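Local coordinates for Lmo0181 protein (Listeria monocytogenes serovar 1/2a, PDB 5F7V), which binds cycloalternan, a cyclic glucan, as the substrate-binding protein, probably lipid-anchored, of an ABC system that probably imports it, at residues V124-V130 against H279-I285; K169-Q175 against G243-H249; N208-T213 against P382-L386. All blocks are in the same frame, centred on the assembly; numbering follows the deposited sequence.

Interaction 1. Residues V124-V130 against H279-I285; sequences VESFSNV and HFFANGI. With GLC (alpha-D-glucopyranose), chain B; GLC (alpha-D-glucopyranose), chain C.
Ser126 and Ser128 pair with Asn283 and Phe281 in an antiparallel ladder, broken by a classic beta bulge where Glu125 N and Ser126 N both bond to Asn283 O. This ladder belongs to the central sheet of a periplasmic-binding-protein fold and lines its sugar pocket. The shorter bulge bond, Glu125 N to Asn283 O, is 2.7 Å long. Ser126, Ser128, Phe281 and Asn283 share the sugar side of the sheet. The Asn283 amide grips one glucose with both ends. Asn283 OD1 accepts from the glucose O3 at 2.7 Å. Asn283 ND2 donates to O2 of the same glucose at 2.8 Å. Phe281 CG lies beside the backbone N (chi1 -68°), which lays one ring face under this glucose. The edge of that ring meets Val130 CG2. His279 CE1 touches C6 of the next glucose at 3.4 Å, and His279 NE2 bonds to Asn180 O. Phe127 and Phe280 pack on the opposite side, rings nearly parallel but slid apart, with planes at 22°. Glu125 forms a salt bridge with Arg314, and Ser126 OG bonds to Glu320, which also binds the glycan. Asn129 ND2 bonds to Val345 O and to a water 3.2 Å from that ND2, which donates to His279 O.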
loop_
_atom_site.group_PDB
_atom_site.type_symbol
_atom_site.label_atom_id
_atom_site.label_comp_id
_atom_site.label_asym_id
_atom_site.label_seq_id
_atom_site.Cartn_x
_atom_site.Cartn_y
_atom_site.Cartn_z
ATOM N N VAL A 124 -2.530 14.653 -3.386
ATOM C CA VAL A 124 -2.015 13.584 -2.545
ATOM C C VAL A 124 -2.570 13.683 -1.143
ATOM O O VAL A 124 -2.554 14.742 -0.518
ATOM C CB VAL A 124 -0.476 13.551 -2.525
ATOM C CG1 VAL A 124 0.131 14.866 -2.051
ATOM C CG2 VAL A 124 -0.015 12.387 -1.677
ATOM N N GLU A 125 -3.081 12.572 -0.652
ATOM C CA GLU A 125 -3.767 12.480 0.635
ATOM C C GLU A 125 -2.901 11.851 1.712
ATOM O O GLU A 125 -2.928 12.275 2.877
ATOM C CB GLU A 125 -5.043 11.644 0.422
ATOM C CG GLU A 125 -5.807 11.375 1.673
ATOM C CD GLU A 125 -6.714 10.182 1.589
ATOM O OE1 GLU A 125 -6.667 9.483 0.501
ATOM O OE2 GLU A 125 -7.426 9.956 2.562
ATOM N N SER A 126 -2.147 10.828 1.360
ATOM C CA SER A 126 -1.321 10.135 2.337
ATOM C C SER A 126 -0.253 9.337 1.619
ATOM O O SER A 126 -0.322 9.093 0.417
ATOM C CB SER A 126 -2.142 9.212 3.225
ATOM O OG SER A 126 -2.665 8.102 2.523
ATOM N N PHE A 127 0.772 8.909 2.356
ATOM C CA PHE A 127 1.723 7.939 1.837
ATOM C C PHE A 127 2.063 6.926 2.922
ATOM O O PHE A 127 1.800 7.146 4.124
ATOM C CB PHE A 127 2.925 8.609 1.158
ATOM C CG PHE A 127 3.907 9.233 2.105
ATOM C CD1 PHE A 127 3.732 10.546 2.531
ATOM C CD2 PHE A 127 5.008 8.539 2.585
ATOM C CE1 PHE A 127 4.601 11.163 3.405
ATOM C CE2 PHE A 127 5.879 9.153 3.462
ATOM C CZ PHE A 127 5.674 10.452 3.850
ATOM N N SER A 128 2.628 5.821 2.463
ATOM C CA SER A 128 2.842 4.689 3.386
ATOM C C SER A 128 3.871 3.713 2.844
ATOM O O SER A 128 4.316 3.810 1.702
ATOM C CB SER A 128 1.505 3.949 3.580
ATOM O OG SER A 128 1.056 3.342 2.385
ATOM N N ASN A 129 4.272 2.787 3.706
ATOM C CA ASN A 129 5.183 1.706 3.324
ATOM C C ASN A 129 4.890 0.489 4.168
ATOM O O ASN A 129 3.937 0.445 4.938
ATOM C CB ASN A 129 6.625 2.198 3.342
ATOM C CG ASN A 129 7.070 2.656 4.704
ATOM O OD1 ASN A 129 6.381 2.475 5.714
ATOM N ND2 ASN A 129 8.235 3.279 4.762
ATOM N N VAL A 130 5.708 -0.529 3.885
ATOM C CA VAL A 130 5.571 -1.830 4.523
ATOM C C VAL A 130 6.799 -2.091 5.365
ATOM O O VAL A 130 7.893 -1.647 5.065
ATOM C CB VAL A 130 5.388 -2.903 3.435
ATOM C CG1 VAL A 130 5.574 -4.337 3.959
ATOM C CG2 VAL A 130 4.014 -2.736 2.758
ATOM N N HIS A 279 8.667 -0.903 -0.051
ATOM C CA HIS A 279 7.483 -0.334 -0.718
ATOM C C HIS A 279 7.351 1.148 -0.427
ATOM O O HIS A 279 7.712 1.653 0.618
ATOM C CB HIS A 279 6.230 -1.037 -0.223
ATOM C CG HIS A 279 5.897 -2.262 -1.006
ATOM N ND1 HIS A 279 5.562 -3.456 -0.413
ATOM C CD2 HIS A 279 5.775 -2.456 -2.339
ATOM C CE1 HIS A 279 5.253 -4.332 -1.351
ATOM N NE2 HIS A 279 5.365 -3.745 -2.520
ATOM N N PHE A 280 6.761 1.862 -1.373
ATOM C CA PHE A 280 6.275 3.239 -1.248
ATOM C C PHE A 280 4.922 3.302 -1.924
ATOM O O PHE A 280 4.791 3.057 -3.114
ATOM C CB PHE A 280 7.243 4.228 -1.897
ATOM C CG PHE A 280 6.820 5.659 -1.718
ATOM C CD1 PHE A 280 7.202 6.356 -0.573
ATOM C CD2 PHE A 280 5.993 6.270 -2.643
ATOM C CE1 PHE A 280 6.809 7.672 -0.404
ATOM C CE2 PHE A 280 5.577 7.574 -2.454
ATOM C CZ PHE A 280 5.993 8.237 -1.346
ATOM N N PHE A 281 3.930 3.637 -1.126
ATOM C CA PHE A 281 2.545 3.748 -1.599
ATOM C C PHE A 281 2.054 5.151 -1.311
ATOM O O PHE A 281 2.521 5.817 -0.415
ATOM C CB PHE A 281 1.689 2.682 -0.908
ATOM C CG PHE A 281 2.024 1.281 -1.316
ATOM C CD1 PHE A 281 1.926 0.903 -2.652
ATOM C CD2 PHE A 281 2.365 0.343 -0.378
ATOM C CE1 PHE A 281 2.243 -0.381 -3.028
ATOM C CE2 PHE A 281 2.688 -0.946 -0.760
ATOM C CZ PHE A 281 2.613 -1.314 -2.082
ATOM N N ALA A 282 1.060 5.576 -2.064
ATOM C CA ALA A 282 0.424 6.863 -1.832
ATOM C C ALA A 282 -0.998 6.853 -2.280
ATOM O O ALA A 282 -1.312 6.230 -3.291
ATOM C CB ALA A 282 1.145 7.992 -2.549
ATOM N N ASN A 283 -1.864 7.504 -1.518
ATOM C CA ASN A 283 -3.248 7.714 -1.939
ATOM C C ASN A 283 -3.482 9.159 -2.290
ATOM O O ASN A 283 -2.895 10.037 -1.657
ATOM C CB ASN A 283 -4.169 7.300 -0.804
ATOM C CG ASN A 283 -4.019 5.811 -0.500
ATOM O OD1 ASN A 283 -4.013 5.004 -1.409
ATOM N ND2 ASN A 283 -3.927 5.452 0.783
ATOM N N GLY A 284 -4.347 9.372 -3.261
ATOM C CA GLY A 284 -4.682 10.698 -3.767
ATOM C C GLY A 284 -6.166 10.797 -3.955
ATOM O O GLY A 284 -6.861 9.782 -4.038
ATOM N N ILE A 285 -6.658 12.016 -4.038
ATOM C CA ILE A 285 -8.074 12.266 -4.308
ATOM C C ILE A 285 -8.159 12.975 -5.638
ATOM O O ILE A 285 -7.525 13.998 -5.875
ATOM C CB ILE A 285 -8.724 13.059 -3.180
ATOM C CG1 ILE A 285 -8.631 12.274 -1.880
ATOM C CG2 ILE A 285 -10.136 13.420 -3.550
ATOM C CD1 ILE A 285 -9.108 13.032 -0.660
HETATM C C1 GLC B . -2.654 0.478 1.326
HETATM C C2 GLC B . -2.359 1.869 0.812
HETATM C C3 GLC B . -2.562 1.926 -0.691
HETATM C C4 GLC B . -1.788 0.808 -1.381
HETATM C C5 GLC B . -2.186 -0.542 -0.797
HETATM C C6 GLC B . -1.361 -1.695 -1.355
HETATM O O2 GLC B . -3.214 2.798 1.487
HETATM O O3 GLC B . -2.072 3.186 -1.142
HETATM O O4 GLC B . -2.167 0.805 -2.761
HETATM O O5 GLC B . -1.931 -0.526 0.625
HETATM O O6 GLC B . -1.751 -2.833 -0.553
HETATM C C1 GLC C . -1.529 -4.081 -1.216
HETATM C C2 GLC C . -2.207 -5.107 -0.318
HETATM C C3 GLC C . -1.526 -5.097 1.051
HETATM C C4 GLC C . -0.043 -5.363 0.878
HETATM C C5 GLC C . 0.583 -4.443 -0.182
HETATM C C6 GLC C . 2.007 -4.834 -0.586
HETATM O O2 GLC C . -3.615 -4.839 -0.200
HETATM O O3 GLC C . -2.147 -6.137 1.820
HETATM O O4 GLC C . 0.658 -5.116 2.109
HETATM O O5 GLC C . -0.155 -4.407 -1.404
HETATM O O6 GLC C . 1.986 -6.161 -1.102
HETATM O O HOH W 1 9.737 2.955 1.951
HETATM O O HOH W 2 8.654 -2.159 2.476
#

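Interaction 2. Residues K169-Q175 against G243-H249; sequences KVWGTSQ and GQIAMLH
Trp171 N bonds to Gln244 O at 2.8 Å, and Trp171 O accepts from Ala246 N, which opens a parallel beta pairing in the solute-binding protein fold. Both chains turn a corner, at Gly172 and Ala246. The pairing resumes beyond it, where Ser174 N makes a weak bond to Met247 O and Ser174 O takes a nearly straight bond from His249 N at 2.9 Å. Gln244 also works through its side chain. The extended chain brings Gln244 NE2 to Lys169 O at 2.9 Å, in the carbonyl plane and on a lone pair. Gln244 NE2 also lies at the edge of the Trp171 ring, 3.6 Å from Trp171 CZ3. Gln244 OE1 bonds to Asn242 ND2. Ser174 CB packs against Ile245 CD1 and Leu248 CD1. Gln175 lays its amide over one face of the His249 ring, with the two planes 3° apart. Farther out, Glu270 and Glu156 bond to the two ring nitrogens of His249 and should fix its rotation. Glu156 also bonds to Thr173 OG1, at the edge of the same ring. Gly243 ends helix 236-241 in a Schellman motif. A water accepts from Lys169 NZ at 2.7 Å and from Gln244 NE2 at 3.0 Å.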
loop_
_atom_site.group_PDB
_atom_site.type_symbol
_atom_site.label_atom_id
_atom_site.label_comp_id
_atom_site.label_asym_id
_atom_site.label_seq_id
_atom_site.Cartn_x
_atom_site.Cartn_y
_atom_site.Cartn_z
ATOM N N LYS A 169 -0.019 -24.315 16.004
ATOM C CA LYS A 169 -0.534 -23.444 14.950
ATOM C C LYS A 169 0.129 -22.083 14.955
ATOM O O LYS A 169 -0.549 -21.052 14.764
ATOM C CB LYS A 169 -2.069 -23.332 14.985
ATOM C CG LYS A 169 -2.821 -24.645 15.143
ATOM C CD LYS A 169 -2.504 -25.659 14.045
ATOM C CE LYS A 169 -2.633 -25.162 12.621
ATOM N NZ LYS A 169 -4.030 -24.842 12.245
ATOM N N VAL A 170 1.439 -22.090 15.215
ATOM C CA VAL A 170 2.223 -20.844 15.172
ATOM C C VAL A 170 3.182 -20.932 13.994
ATOM O O VAL A 170 3.901 -21.919 13.845
ATOM C CB VAL A 170 2.975 -20.593 16.489
ATOM C CG1 VAL A 170 3.919 -19.404 16.372
ATOM C CG2 VAL A 170 2.023 -20.411 17.649
ATOM N N TRP A 171 3.143 -19.897 13.169
ATOM C CA TRP A 171 4.065 -19.769 12.038
ATOM C C TRP A 171 5.063 -18.666 12.301
ATOM O O TRP A 171 4.761 -17.645 12.900
ATOM C CB TRP A 171 3.271 -19.496 10.743
ATOM C CG TRP A 171 2.491 -20.655 10.209
ATOM C CD1 TRP A 171 2.924 -21.675 9.384
ATOM C CD2 TRP A 171 1.125 -20.932 10.489
ATOM N NE1 TRP A 171 1.901 -22.537 9.136
ATOM C CE2 TRP A 171 0.788 -22.118 9.827
ATOM C CE3 TRP A 171 0.142 -20.274 11.238
ATOM C CZ2 TRP A 171 -0.477 -22.670 9.893
ATOM C CZ3 TRP A 171 -1.122 -20.832 11.298
ATOM C CH2 TRP A 171 -1.413 -21.986 10.619
ATOM N N GLY A 172 6.275 -18.876 11.811
ATOM C CA GLY A 172 7.329 -17.885 11.963
ATOM C C GLY A 172 7.168 -16.624 11.132
ATOM O O GLY A 172 7.604 -15.560 11.580
ATOM N N THR A 173 6.528 -16.725 9.970
ATOM C CA THR A 173 6.419 -15.544 9.105
ATOM C C THR A 173 5.194 -15.594 8.234
ATOM O O THR A 173 4.585 -16.633 8.039
ATOM C CB THR A 173 7.704 -15.389 8.322
ATOM O OG1 THR A 173 7.771 -14.071 7.747
ATOM C CG2 THR A 173 7.883 -16.422 7.213
ATOM N N SER A 174 4.846 -14.446 7.688
ATOM C CA SER A 174 3.790 -14.372 6.691
ATOM C C SER A 174 4.071 -13.145 5.836
ATOM O O SER A 174 4.360 -12.050 6.342
ATOM C CB SER A 174 2.417 -14.209 7.338
ATOM O OG SER A 174 1.428 -14.197 6.299
ATOM N N GLN A 175 3.944 -13.333 4.538
ATOM C CA GLN A 175 4.233 -12.277 3.560
ATOM C C GLN A 175 3.384 -12.576 2.330
ATOM O O GLN A 175 3.246 -13.740 1.909
ATOM C CB GLN A 175 5.702 -12.323 3.187
ATOM C CG GLN A 175 6.119 -11.270 2.179
ATOM C CD GLN A 175 7.594 -10.951 2.154
ATOM O OE1 GLN A 175 8.002 -9.926 1.592
ATOM N NE2 GLN A 175 8.380 -11.829 2.718
ATOM N N GLY A 243 -2.075 -14.324 17.812
ATOM C CA GLY A 243 -0.841 -14.874 18.341
ATOM C C GLY A 243 -0.189 -15.954 17.519
ATOM O O GLY A 243 0.631 -16.722 18.053
ATOM N N GLN A 244 -0.566 -16.105 16.256
ATOM C CA GLN A 244 -0.145 -17.260 15.461
ATOM C C GLN A 244 0.969 -16.936 14.446
ATOM O O GLN A 244 1.325 -17.836 13.680
ATOM C CB GLN A 244 -1.325 -17.845 14.698
ATOM C CG GLN A 244 -2.388 -18.462 15.596
ATOM C CD GLN A 244 -3.500 -19.023 14.755
ATOM O OE1 GLN A 244 -4.575 -18.398 14.625
ATOM N NE2 GLN A 244 -3.236 -20.141 14.144
ATOM N N ILE A 245 1.465 -15.696 14.348
ATOM C CA ILE A 245 2.485 -15.316 13.367
ATOM C C ILE A 245 3.574 -14.493 14.064
ATOM O O ILE A 245 3.301 -13.435 14.619
ATOM C CB ILE A 245 1.841 -14.565 12.187
ATOM C CG1 ILE A 245 0.832 -15.419 11.414
ATOM C CG2 ILE A 245 2.924 -14.006 11.278
ATOM C CD1 ILE A 245 0.057 -14.744 10.310
ATOM N N ALA A 246 4.816 -14.954 14.018
ATOM C CA ALA A 246 5.877 -14.196 14.669
ATOM C C ALA A 246 6.310 -12.957 13.904
ATOM O O ALA A 246 6.621 -11.947 14.535
ATOM C CB ALA A 246 7.080 -15.096 14.915
ATOM N N MET A 247 6.314 -13.005 12.570
ATOM C CA MET A 247 6.770 -11.882 11.709
ATOM C C MET A 247 5.745 -11.721 10.598
ATOM O O MET A 247 5.447 -12.667 9.888
ATOM C CB MET A 247 8.145 -12.126 11.080
ATOM C CG MET A 247 9.282 -12.097 12.060
ATOM S SD MET A 247 10.858 -12.500 11.317
ATOM C CE MET A 247 10.827 -14.302 11.234
ATOM N N LEU A 248 5.209 -10.514 10.452
ATOM C CA LEU A 248 4.197 -10.226 9.442
ATOM C C LEU A 248 4.695 -9.072 8.573
ATOM O O LEU A 248 4.940 -7.980 9.095
ATOM C CB LEU A 248 2.883 -9.865 10.110
ATOM C CG LEU A 248 1.742 -9.483 9.184
ATOM C CD1 LEU A 248 1.313 -10.646 8.329
ATOM C CD2 LEU A 248 0.587 -8.990 10.034
ATOM N N HIS A 249 4.772 -9.294 7.263
ATOM C CA HIS A 249 5.190 -8.214 6.337
ATOM C C HIS A 249 3.938 -7.501 5.848
ATOM O O HIS A 249 3.172 -8.037 5.049
ATOM C CB HIS A 249 5.950 -8.829 5.149
ATOM C CG HIS A 249 7.237 -9.445 5.562
ATOM N ND1 HIS A 249 8.447 -8.873 5.285
ATOM C CD2 HIS A 249 7.504 -10.572 6.255
ATOM C CE1 HIS A 249 9.415 -9.622 5.773
ATOM N NE2 HIS A 249 8.869 -10.657 6.378
HETATM O O HOH W 3 -4.481 -22.215 12.430
#

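Interaction 3. Residues N208-T213 against P382-L386; sequences NVEALT and PEKAL
Leu212 CG stands opposite its backbone N (chi1 -179°), and Leu386 CG lies beside its own N (chi1 -68°). These torsions aim the two branches at each other, and the side chains slide past in opposite directions. Leu212 CD2 meets Leu386 CG at 3.7 Å. Leu212 CD2 also reaches Pro382 CB at 3.8 Å, and Ala385 CB lies a little farther off. Leu386 CD1 extends across to helix 206-220 and rests 3.6 Å from Val209 CA. It also lies near Val209 CG2 and Asn208 O. Pro382, in the first turn of its helix, presents its ring to Thr213. Thr213 OG1 approaches Pro382 CB at 3.3 Å, with the two side chains crossing at about a right angle. Thr213 OG1 donates to Val209 O at 2.7 Å, within its own helix. Thr213 N bonds to Val209 O too, from the other face of the carbonyl plane, so that oxygen is gripped twice. On the solvent-exposed side, the Glu383 chain bends beyond CG and sets Glu383 OE2 3.2 Å from Val209 CG2. Phe182 of helix 179-187 and Phe372 of helix 361-376 both touch Leu212 and Leu386, extending the apolar cluster. Asn208 ND2 bonds elsewhere, to Ile203 O and Ser192 O. The segments' axes are 9.4 Å apart at closest approach, and their directions differ by 119°. This is oblique helix-helix packing, joining helix 206-220 to the C-terminal helix 382-397 of this solute-binding protein.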
loop_
_atom_site.group_PDB
_atom_site.type_symbol
_atom_site.label_atom_id
_atom_site.label_comp_id
_atom_site.label_asym_id
_atom_site.label_seq_id
_atom_site.Cartn_x
_atom_site.Cartn_y
_atom_site.Cartn_z
ATOM N N ASN A 208 14.671 -13.333 -10.383
ATOM C CA ASN A 208 13.264 -13.267 -9.974
ATOM C C ASN A 208 12.728 -14.645 -9.660
ATOM O O ASN A 208 11.933 -14.797 -8.735
ATOM C CB ASN A 208 12.402 -12.616 -11.055
ATOM C CG ASN A 208 12.563 -11.109 -11.072
ATOM O OD1 ASN A 208 13.446 -10.538 -10.406
ATOM N ND2 ASN A 208 11.638 -10.439 -11.771
ATOM N N VAL A 209 13.147 -15.686 -10.378
ATOM C CA VAL A 209 12.771 -17.045 -9.997
ATOM C C VAL A 209 13.283 -17.299 -8.606
ATOM O O VAL A 209 12.559 -17.862 -7.782
ATOM C CB VAL A 209 13.330 -18.086 -10.987
ATOM C CG1 VAL A 209 13.043 -19.504 -10.501
ATOM C CG2 VAL A 209 12.783 -17.876 -12.391
ATOM N N GLU A 210 14.510 -16.922 -8.285
ATOM C CA GLU A 210 15.026 -17.146 -6.927
ATOM C C GLU A 210 14.223 -16.380 -5.895
ATOM O O GLU A 210 13.915 -16.872 -4.808
ATOM C CB GLU A 210 16.494 -16.734 -6.909
ATOM C CG GLU A 210 17.191 -17.111 -5.603
ATOM C CD GLU A 210 18.671 -16.806 -5.554
ATOM O OE1 GLU A 210 19.144 -15.929 -6.311
ATOM O OE2 GLU A 210 19.364 -17.537 -4.789
ATOM N N ALA A 211 13.858 -15.136 -6.204
ATOM C CA ALA A 211 13.082 -14.295 -5.283
ATOM C C ALA A 211 11.713 -14.881 -4.998
ATOM O O ALA A 211 11.249 -14.916 -3.857
ATOM C CB ALA A 211 12.949 -12.867 -5.796
ATOM N N LEU A 212 11.038 -15.320 -6.062
ATOM C CA LEU A 212 9.729 -15.951 -5.863
ATOM C C LEU A 212 9.827 -17.246 -5.106
ATOM O O LEU A 212 8.981 -17.482 -4.235
ATOM C CB LEU A 212 9.042 -16.170 -7.199
ATOM C CG LEU A 212 7.621 -16.802 -7.145
ATOM C CD1 LEU A 212 6.658 -15.940 -6.390
ATOM C CD2 LEU A 212 7.113 -16.991 -8.557
ATOM N N THR A 213 10.843 -18.034 -5.421
ATOM C CA THR A 213 11.070 -19.278 -4.704
ATOM C C THR A 213 11.336 -19.032 -3.230
ATOM O O THR A 213 10.856 -19.818 -2.366
ATOM C CB THR A 213 12.200 -20.077 -5.369
ATOM O OG1 THR A 213 11.852 -20.281 -6.743
ATOM C CG2 THR A 213 12.442 -21.432 -4.665
ATOM N N PRO A 382 7.453 -21.924 -9.251
ATOM C CA PRO A 382 7.842 -20.533 -9.483
ATOM C C PRO A 382 8.224 -20.248 -10.917
ATOM O O PRO A 382 7.766 -19.227 -11.459
ATOM C CB PRO A 382 8.983 -20.317 -8.467
ATOM C CG PRO A 382 8.678 -21.258 -7.348
ATOM C CD PRO A 382 8.128 -22.471 -8.056
ATOM N N GLU A 383 8.988 -21.140 -11.561
ATOM C CA GLU A 383 9.397 -20.854 -12.934
ATOM C C GLU A 383 8.170 -20.820 -13.845
ATOM O O GLU A 383 8.085 -19.990 -14.723
ATOM C CB GLU A 383 10.422 -21.869 -13.444
ATOM C CG GLU A 383 10.698 -21.793 -14.930
ATOM C CD GLU A 383 11.094 -20.466 -15.487
ATOM O OE1 GLU A 383 10.755 -20.163 -16.656
ATOM O OE2 GLU A 383 11.768 -19.750 -14.713
ATOM N N LYS A 384 7.225 -21.744 -13.684
ATOM C CA LYS A 384 6.062 -21.740 -14.576
ATOM C C LYS A 384 5.212 -20.502 -14.332
ATOM O O LYS A 384 4.710 -19.878 -15.278
ATOM C CB LYS A 384 5.217 -22.996 -14.402
ATOM C CG LYS A 384 5.902 -24.223 -15.000
ATOM C CD LYS A 384 4.991 -25.448 -14.941
ATOM C CE LYS A 384 4.700 -25.893 -13.522
ATOM N NZ LYS A 384 4.035 -27.217 -13.526
ATOM N N ALA A 385 5.044 -20.100 -13.090
ATOM C CA ALA A 385 4.281 -18.923 -12.783
ATOM C C ALA A 385 4.861 -17.673 -13.437
ATOM O O ALA A 385 4.107 -16.852 -13.948
ATOM C CB ALA A 385 4.183 -18.715 -11.278
ATOM N N LEU A 386 6.181 -17.543 -13.388
ATOM C CA LEU A 386 6.844 -16.382 -13.972
ATOM C C LEU A 386 6.838 -16.433 -15.485
ATOM O O LEU A 386 6.704 -15.363 -16.109
ATOM C CB LEU A 386 8.230 -16.226 -13.367
ATOM C CG LEU A 386 8.190 -15.836 -11.899
ATOM C CD1 LEU A 386 9.571 -15.944 -11.322
ATOM C CD2 LEU A 386 7.619 -14.442 -11.659
#

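Interactions 1 and 2 reach the same sheet, where strands 119-135 and 245-251 are neighbours. They touch where Val130 CG1 packs on the His249 backbone. Interaction 1 lies deep, with its centre about 7 Å from that of the chain. One side of it, with His279, Phe281 and Asn283, meets the glycan, while the other is aromatic packing. Interaction 2 is farther out, its centre about 20 Å from the chain centre. It is mostly buried but has an exposed lysine at one end. Interaction 3 is partly buried and joins two helices by apolar contacts, without the cross-segment backbone bonds that hold the other two. It touches neither of them, although its nearest atoms come within about 8 Å of interaction 2.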